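Local coordinates for eukaryotic peptide chain release factor GTP-binding subunit (Schizosaccharomyces pombe, PDB 1R5B), which is a translation release factor of the eRF3 type, a protein whose GTP-binding domain is related to that of elongation factor Tu, at residues S153-E158 and E193-W198; V187-D192 and M229-Y234. One frame throughout, in Å; residues are numbered along the deposited sequence.

Interaction 1 (S153-E158 and E193-W198); sequences SARRGE and EPSVQW
Arg155 and Glu193 meet as opposite charges, the carboxylate lying over one face of the guanidinium with the two planes 75° apart. Glu193 OE2 stands 3.1 Å from Arg155 NH2 but well out of the guanidinium plane, and no N-H points at it, so this salt bridge is one of charge alone. Glu193 OE1 lies above the same guanidinium near its rim and also reaches back to the aliphatic stem, 3.4 Å from Arg155 CG. Beside it, Ser195 OG accepts a weak but fairly straight bond from Arg156 N (3.3 Å), while the Ser195 CB lies 4.0 Å from Arg156 CG. At the buried end, the Val196 methyl CG2 packs 4.0 Å from Ala154 CB.

The second shell belongs to 153-158. With CG anti to the backbone N (chi1 -176°) and a bend at chi3, Arg155 brings NE within 3.0 Å of Glu158 OE2, a weak hydrogen bond within a salt bridge. Ser153 OG meets that same oxygen at 2.7 Å, from above the carboxylate plane, and accepts from Arg155 N in an ST turn. Lys190 adds a further salt bridge to Glu158. Arg155 is thus shared between two carboxylates, whose negative charge probably offsets the closeness of Arg155 to Lys190; its hold on Glu193 is electrostatic rather than directional.

Interaction 2 (V187-D192 and M229-Y234); sequences VINKMD and MPVSAY
The NKxD motif of GTP-binding proteins, Asn189 to Asp192 at the end of strand 184-189, meets the G5-like Ser232-Ala233 loop after the parallel strand 226-230; in relatives these loops recognise the guanine base. Ile188 is bonded through both its backbone N and its O: N donates to Met229 O (2.8 Å), and O accepts from Val231 N (2.9 Å) in a nearly straight bond of 173°. Beyond the strands, Met191 N makes a weak bond to Val231 O. Val187 CG1 lies 3.3 Å from CG2 of Val231, just past the strand, the two side chains crossing at about a right angle. Met191, from the loop, sets CG 3.9 Å from CB of Pro230, which shares a face of the sheet with Ile188. Ser232 OG donates to Asp192 OD1 (2.6 Å), approaching from above the carboxylate plane; the serine reaches it with OG anti to its own N (chi1 166°). OG is also bonded to Thr235 OG1, so two partners fix the hydroxyl. Strand 226-230 is an edge strand, and strand 147-153 flanks 184-189 on its other side. Helix 200-218 packs on Ile188, Met191 and Pro230 through Tyr203, while Leu59 of helix 56-66 lies against Val187 and Ala233.

The two contacts, centres about 9 Å apart, lie together at the C-terminal ends of strands 147-153, 184-189 and 226-230, and their segments alternate along the chain: 193-198 follows directly on 187-192. Lys190 joins them, its NZ 2.7 Å from Glu158 OE2 in a salt bridge and also bonded to Asp53 O. This lysine of the NKxD motif thereby ties Glu158 of interaction 1 to the probable P-loop, and Asn189 of interaction 2 lies against that same loop, consistent with a shared nucleotide site. A second tie is backbone, Trp198 N to Met191 O at 3.0 Å, probably a hydrogen bond. Ala154 CB packs 3.6 Å from Ile188 CG2.

Interaction 1 (S153-E158 and E193-W198)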
ATOM      1  N   SER A 153      10.853  12.214 -22.067  1.00 31.98           N
ATOM      2  CA  SER A 153      11.978  13.130 -22.175  1.00 32.08           C
ATOM      3  C   SER A 153      11.479  14.558 -22.330  1.00 32.41           C
ATOM      4  O   SER A 153      10.588  14.824 -23.137  1.00 32.39           O
ATOM      5  CB  SER A 153      12.847  12.785 -23.377  1.00 32.01           C
ATOM      6  OG  SER A 153      13.806  13.804 -23.598  1.00 31.75           O
ATOM      7  N   ALA A 154      12.084  15.469 -21.573  1.00 32.78           N
ATOM      8  CA  ALA A 154      11.753  16.888 -21.625  1.00 33.14           C
ATOM      9  C   ALA A 154      12.640  17.641 -22.612  1.00 33.62           C
ATOM     10  O   ALA A 154      12.373  18.792 -22.914  1.00 33.67           O
ATOM     11  CB  ALA A 154      11.873  17.507 -20.247  1.00 33.01           C
ATOM     12  N   ARG A 155      13.699  17.001 -23.101  1.00 34.31           N
ATOM     13  CA  ARG A 155      14.587  17.616 -24.092  1.00 34.92           C
ATOM     14  C   ARG A 155      13.810  18.144 -25.304  1.00 35.12           C
ATOM     15  O   ARG A 155      12.909  17.477 -25.800  1.00 35.15           O
ATOM     16  CB  ARG A 155      15.632  16.599 -24.558  1.00 35.08           C
ATOM     17  CG  ARG A 155      16.687  17.144 -25.539  1.00 36.38           C
ATOM     18  CD  ARG A 155      17.276  16.090 -26.472  1.00 37.77           C
ATOM     19  NE  ARG A 155      17.810  14.944 -25.729  1.00 39.29           N
ATOM     20  CZ  ARG A 155      19.044  14.448 -25.835  1.00 41.37           C
ATOM     21  NH1 ARG A 155      19.946  14.980 -26.667  1.00 42.63           N
ATOM     22  NH2 ARG A 155      19.386  13.399 -25.087  1.00 41.99           N
ATOM     23  N   ARG A 156      14.159  19.338 -25.775  1.00 35.30           N
ATOM     24  CA  ARG A 156      13.538  19.891 -26.979  1.00 35.65           C
ATOM     25  C   ARG A 156      13.894  19.003 -28.168  1.00 35.31           C
ATOM     26  O   ARG A 156      15.026  18.516 -28.270  1.00 35.32           O
ATOM     27  CB  ARG A 156      14.001  21.337 -27.220  1.00 36.16           C
ATOM     28  CG  ARG A 156      13.527  22.316 -26.142  1.00 37.45           C
ATOM     29  CD  ARG A 156      13.770  23.800 -26.441  1.00 38.62           C
ATOM     30  NE  ARG A 156      13.497  24.593 -25.244  1.00 40.54           N
ATOM     31  CZ  ARG A 156      12.280  24.931 -24.800  1.00 42.55           C
ATOM     32  NH1 ARG A 156      11.173  24.589 -25.467  1.00 43.03           N
ATOM     33  NH2 ARG A 156      12.168  25.630 -23.673  1.00 43.05           N
ATOM     34  N   GLY A 157      12.928  18.792 -29.061  1.00 34.90           N
ATOM     35  CA  GLY A 157      13.075  17.822 -30.140  1.00 34.77           C
ATOM     36  C   GLY A 157      12.595  16.427 -29.759  1.00 34.60           C
ATOM     37  O   GLY A 157      11.727  15.876 -30.421  1.00 34.54           O
ATOM     38  N   GLU A 158      13.133  15.864 -28.681  1.00 34.39           N
ATOM     39  CA  GLU A 158      12.829  14.479 -28.298  1.00 34.62           C
ATOM     40  C   GLU A 158      11.390  14.308 -27.779  1.00 33.94           C
ATOM     41  O   GLU A 158      10.679  13.402 -28.203  1.00 33.57           O
ATOM     42  CB  GLU A 158      13.837  13.994 -27.248  1.00 35.13           C
ATOM     43  CG  GLU A 158      14.115  12.496 -27.266  1.00 36.12           C
ATOM     44  CD  GLU A 158      14.941  12.054 -26.074  1.00 37.52           C
ATOM     45  OE1 GLU A 158      14.952  10.844 -25.763  1.00 39.85           O
ATOM     46  OE2 GLU A 158      15.571  12.917 -25.437  1.00 37.81           O
ATOM     47  N   GLU A 193      19.261  18.751 -18.538  1.00 37.94           N
ATOM     48  CA  GLU A 193      19.931  18.890 -19.836  1.00 38.43           C
ATOM     49  C   GLU A 193      20.019  20.338 -20.348  1.00 38.53           C
ATOM     50  O   GLU A 193      19.280  21.194 -19.902  1.00 38.56           O
ATOM     51  CB  GLU A 193      19.226  18.008 -20.875  1.00 38.63           C
ATOM     52  CG  GLU A 193      19.671  16.549 -20.853  1.00 39.61           C
ATOM     53  CD  GLU A 193      19.495  15.848 -22.194  1.00 41.49           C
ATOM     54  OE1 GLU A 193      19.080  16.497 -23.181  1.00 42.58           O
ATOM     55  OE2 GLU A 193      19.781  14.632 -22.266  1.00 43.21           O
ATOM     56  N   PRO A 194      20.940  20.618 -21.263  1.00 38.83           N
ATOM     57  CA  PRO A 194      21.086  21.969 -21.840  1.00 39.01           C
ATOM     58  C   PRO A 194      19.785  22.683 -22.280  1.00 39.21           C
ATOM     59  O   PRO A 194      19.596  23.863 -21.975  1.00 39.10           O
ATOM     60  CB  PRO A 194      21.978  21.717 -23.058  1.00 39.03           C
ATOM     61  CG  PRO A 194      22.814  20.536 -22.670  1.00 39.06           C
ATOM     62  CD  PRO A 194      21.956  19.683 -21.783  1.00 38.83           C
ATOM     63  N   SER A 195      18.909  21.972 -22.985  1.00 39.43           N
ATOM     64  CA  SER A 195      17.707  22.565 -23.582  1.00 39.39           C
ATOM     65  C   SER A 195      16.606  22.819 -22.551  1.00 39.48           C
ATOM     66  O   SER A 195      15.718  23.653 -22.758  1.00 39.46           O
ATOM     67  CB  SER A 195      17.170  21.634 -24.662  1.00 39.45           C
ATOM     68  OG  SER A 195      16.823  20.381 -24.102  1.00 39.26           O
ATOM     69  N   VAL A 196      16.662  22.060 -21.465  1.00 39.31           N
ATOM     70  CA  VAL A 196      15.811  22.245 -20.298  1.00 39.37           C
ATOM     71  C   VAL A 196      16.728  22.557 -19.143  1.00 39.61           C
ATOM     72  O   VAL A 196      17.620  21.760 -18.841  1.00 40.29           O
ATOM     73  CB  VAL A 196      15.107  20.930 -19.926  1.00 39.32           C
ATOM     74  CG1 VAL A 196      13.920  21.191 -18.992  1.00 39.44           C
ATOM     75  CG2 VAL A 196      14.699  20.169 -21.172  1.00 39.39           C
ATOM     76  N   GLN A 197      16.550  23.679 -18.464  1.00 39.40           N
ATOM     77  CA  GLN A 197      17.430  23.939 -17.316  1.00 38.84           C
ATOM     78  C   GLN A 197      16.602  24.103 -16.062  1.00 38.36           C
ATOM     79  O   GLN A 197      16.655  25.126 -15.380  1.00 38.64           O
ATOM     80  CB  GLN A 197      18.345  25.116 -17.605  1.00 38.67           C
ATOM     81  CG  GLN A 197      19.371  24.748 -18.666  1.00 38.48           C
ATOM     82  CD  GLN A 197      20.425  25.812 -18.878  1.00 37.68           C
ATOM     83  OE1 GLN A 197      20.464  26.429 -19.935  1.00 36.93           O
ATOM     84  NE2 GLN A 197      21.278  26.025 -17.880  1.00 36.98           N
ATOM     85  N   TRP A 198      15.837  23.050 -15.785  1.00 37.55           N
ATOM     86  CA  TRP A 198      14.791  23.059 -14.778  1.00 37.20           C
ATOM     87  C   TRP A 198      13.841  24.229 -15.027  1.00 36.62           C
ATOM     88  O   TRP A 198      13.324  24.843 -14.100  1.00 36.48           O
ATOM     89  CB  TRP A 198      15.390  23.078 -13.361  1.00 37.29           C
ATOM     90  CG  TRP A 198      16.047  21.774 -12.995  1.00 37.40           C
ATOM     91  CD1 TRP A 198      17.372  21.446 -13.142  1.00 37.68           C
ATOM     92  CD2 TRP A 198      15.413  20.620 -12.440  1.00 36.39           C
ATOM     93  NE1 TRP A 198      17.591  20.159 -12.711  1.00 37.44           N
ATOM     94  CE2 TRP A 198      16.405  19.630 -12.275  1.00 35.98           C
ATOM     95  CE3 TRP A 198      14.099  20.315 -12.066  1.00 36.79           C
ATOM     96  CZ2 TRP A 198      16.127  18.370 -11.751  1.00 36.09           C
ATOM     97  CZ3 TRP A 198      13.823  19.059 -11.547  1.00 35.71           C
ATOM     98  CH2 TRP A 198      14.832  18.103 -11.395  1.00 35.62           C
TER

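Interaction 2 (V187-D192 and M229-Y234)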
ATOM      1  N   VAL A 187       6.671  10.652 -15.347  1.00 30.87           N
ATOM      2  CA  VAL A 187       7.931  11.239 -14.926  1.00 31.34           C
ATOM      3  C   VAL A 187       8.539  12.033 -16.101  1.00 31.74           C
ATOM      4  O   VAL A 187       8.834  11.482 -17.159  1.00 31.47           O
ATOM      5  CB  VAL A 187       8.850  10.119 -14.387  1.00 31.30           C
ATOM      6  CG1 VAL A 187      10.272  10.470 -14.473  1.00 31.84           C
ATOM      7  CG2 VAL A 187       8.482   9.814 -12.922  1.00 32.03           C
ATOM      8  N   ILE A 188       8.659  13.343 -15.927  1.00 31.93           N
ATOM      9  CA  ILE A 188       9.265  14.195 -16.928  1.00 32.24           C
ATOM     10  C   ILE A 188      10.781  14.187 -16.663  1.00 32.46           C
ATOM     11  O   ILE A 188      11.252  14.829 -15.721  1.00 32.60           O
ATOM     12  CB  ILE A 188       8.702  15.645 -16.849  1.00 32.39           C
ATOM     13  CG1 ILE A 188       7.168  15.682 -16.962  1.00 31.95           C
ATOM     14  CG2 ILE A 188       9.336  16.524 -17.929  1.00 32.64           C
ATOM     15  CD1 ILE A 188       6.620  15.143 -18.217  1.00 31.74           C
ATOM     16  N   ASN A 189      11.531  13.467 -17.501  1.00 32.07           N
ATOM     17  CA  ASN A 189      12.957  13.204 -17.289  1.00 31.23           C
ATOM     18  C   ASN A 189      13.848  14.205 -18.035  1.00 31.41           C
ATOM     19  O   ASN A 189      13.363  14.987 -18.845  1.00 30.96           O
ATOM     20  CB  ASN A 189      13.254  11.773 -17.744  1.00 30.91           C
ATOM     21  CG  ASN A 189      14.613  11.262 -17.281  1.00 29.87           C
ATOM     22  OD1 ASN A 189      15.229  10.424 -17.940  1.00 27.28           O
ATOM     23  ND2 ASN A 189      15.075  11.749 -16.144  1.00 26.18           N
ATOM     24  N   LYS A 190      15.146  14.181 -17.736  1.00 31.49           N
ATOM     25  CA  LYS A 190      16.152  15.021 -18.390  1.00 31.96           C
ATOM     26  C   LYS A 190      15.973  16.516 -18.128  1.00 32.08           C
ATOM     27  O   LYS A 190      16.302  17.341 -18.977  1.00 32.19           O
ATOM     28  CB  LYS A 190      16.206  14.751 -19.900  1.00 32.04           C
ATOM     29  CG  LYS A 190      16.229  13.274 -20.281  1.00 32.33           C
ATOM     30  CD  LYS A 190      16.656  13.112 -21.733  1.00 33.11           C
ATOM     31  CE  LYS A 190      17.024  11.684 -22.091  1.00 33.07           C
ATOM     32  NZ  LYS A 190      16.828  11.452 -23.554  1.00 32.73           N
ATOM     33  N   MET A 191      15.488  16.866 -16.943  1.00 32.34           N
ATOM     34  CA  MET A 191      15.282  18.267 -16.584  1.00 32.75           C
ATOM     35  C   MET A 191      16.609  19.051 -16.480  1.00 34.21           C
ATOM     36  O   MET A 191      16.615  20.273 -16.598  1.00 34.67           O
ATOM     37  CB  MET A 191      14.491  18.372 -15.270  1.00 32.16           C
ATOM     38  CG  MET A 191      13.047  17.853 -15.344  1.00 29.73           C
ATOM     39  SD  MET A 191      11.940  18.743 -16.466  1.00 23.67           S
ATOM     40  CE  MET A 191      12.024  20.322 -15.906  1.00 24.92           C
ATOM     41  N   ASP A 192      17.714  18.334 -16.276  1.00 35.53           N
ATOM     42  CA  ASP A 192      19.044  18.909 -16.109  1.00 36.57           C
ATOM     43  C   ASP A 192      19.719  19.324 -17.426  1.00 37.27           C
ATOM     44  O   ASP A 192      20.651  20.137 -17.423  1.00 37.41           O
ATOM     45  CB  ASP A 192      19.945  17.880 -15.402  1.00 36.99           C
ATOM     46  CG  ASP A 192      20.374  16.726 -16.328  1.00 38.03           C
ATOM     47  OD1 ASP A 192      19.528  15.869 -16.676  1.00 39.55           O
ATOM     48  OD2 ASP A 192      21.542  16.600 -16.764  1.00 39.93           O
ATOM     49  N   MET A 229       5.696  14.508 -12.382  1.00 34.85           N
ATOM     50  CA  MET A 229       6.863  14.808 -11.551  1.00 34.75           C
ATOM     51  C   MET A 229       8.110  15.012 -12.386  1.00 34.89           C
ATOM     52  O   MET A 229       8.418  14.185 -13.242  1.00 34.77           O
ATOM     53  CB  MET A 229       7.129  13.674 -10.578  1.00 34.76           C
ATOM     54  CG  MET A 229       6.856  14.081  -9.154  1.00 34.37           C
ATOM     55  SD  MET A 229       7.101  12.783  -8.006  1.00 30.70           S
ATOM     56  CE  MET A 229       6.114  11.583  -8.653  1.00 30.89           C
ATOM     57  N   PRO A 230       8.834  16.098 -12.131  1.00 34.90           N
ATOM     58  CA  PRO A 230      10.102  16.333 -12.810  1.00 34.89           C
ATOM     59  C   PRO A 230      11.180  15.540 -12.103  1.00 34.87           C
ATOM     60  O   PRO A 230      11.156  15.443 -10.867  1.00 34.87           O
ATOM     61  CB  PRO A 230      10.315  17.828 -12.630  1.00 34.73           C
ATOM     62  CG  PRO A 230       9.668  18.133 -11.333  1.00 34.74           C
ATOM     63  CD  PRO A 230       8.522  17.185 -11.187  1.00 34.97           C
ATOM     64  N   VAL A 231      12.052  14.926 -12.894  1.00 34.63           N
ATOM     65  CA  VAL A 231      13.266  14.289 -12.414  1.00 34.58           C
ATOM     66  C   VAL A 231      14.392  14.445 -13.433  1.00 34.86           C
ATOM     67  O   VAL A 231      14.189  14.875 -14.576  1.00 34.28           O
ATOM     68  CB  VAL A 231      13.077  12.779 -12.167  1.00 34.50           C
ATOM     69  CG1 VAL A 231      11.831  12.496 -11.332  1.00 34.84           C
ATOM     70  CG2 VAL A 231      12.996  12.019 -13.479  1.00 34.67           C
ATOM     71  N   SER A 232      15.588  14.081 -12.992  1.00 35.32           N
ATOM     72  CA  SER A 232      16.705  13.831 -13.884  1.00 35.41           C
ATOM     73  C   SER A 232      17.380  12.548 -13.426  1.00 35.26           C
ATOM     74  O   SER A 232      17.987  12.501 -12.358  1.00 35.00           O
ATOM     75  CB  SER A 232      17.692  14.991 -13.872  1.00 35.49           C
ATOM     76  OG  SER A 232      18.910  14.595 -14.473  1.00 36.18           O
ATOM     77  N   ALA A 233      17.271  11.516 -14.255  1.00 35.32           N
ATOM     78  CA  ALA A 233      17.762  10.183 -13.937  1.00 35.43           C
ATOM     79  C   ALA A 233      19.281  10.126 -14.008  1.00 35.61           C
ATOM     80  O   ALA A 233      19.905   9.270 -13.375  1.00 35.97           O
ATOM     81  CB  ALA A 233      17.148   9.155 -14.892  1.00 35.22           C
ATOM     82  N   TYR A 234      19.870  11.030 -14.786  1.00 35.72           N
ATOM     83  CA  TYR A 234      21.312  11.091 -14.925  1.00 35.74           C
ATOM     84  C   TYR A 234      21.903  11.537 -13.596  1.00 35.65           C
ATOM     85  O   TYR A 234      22.714  10.824 -13.016  1.00 35.83           O
ATOM     86  CB  TYR A 234      21.720  12.039 -16.066  1.00 35.97           C
ATOM     87  CG  TYR A 234      23.218  12.056 -16.348  1.00 36.61           C
ATOM     88  CD1 TYR A 234      23.850  10.956 -16.926  1.00 36.75           C
ATOM     89  CD2 TYR A 234      24.001  13.164 -16.020  1.00 37.14           C
ATOM     90  CE1 TYR A 234      25.216  10.955 -17.170  1.00 37.43           C
ATOM     91  CE2 TYR A 234      25.375  13.179 -16.269  1.00 37.68           C
ATOM     92  CZ  TYR A 234      25.974  12.070 -16.843  1.00 37.87           C
ATOM     93  OH  TYR A 234      27.327  12.067 -17.094  1.00 38.73           O
TER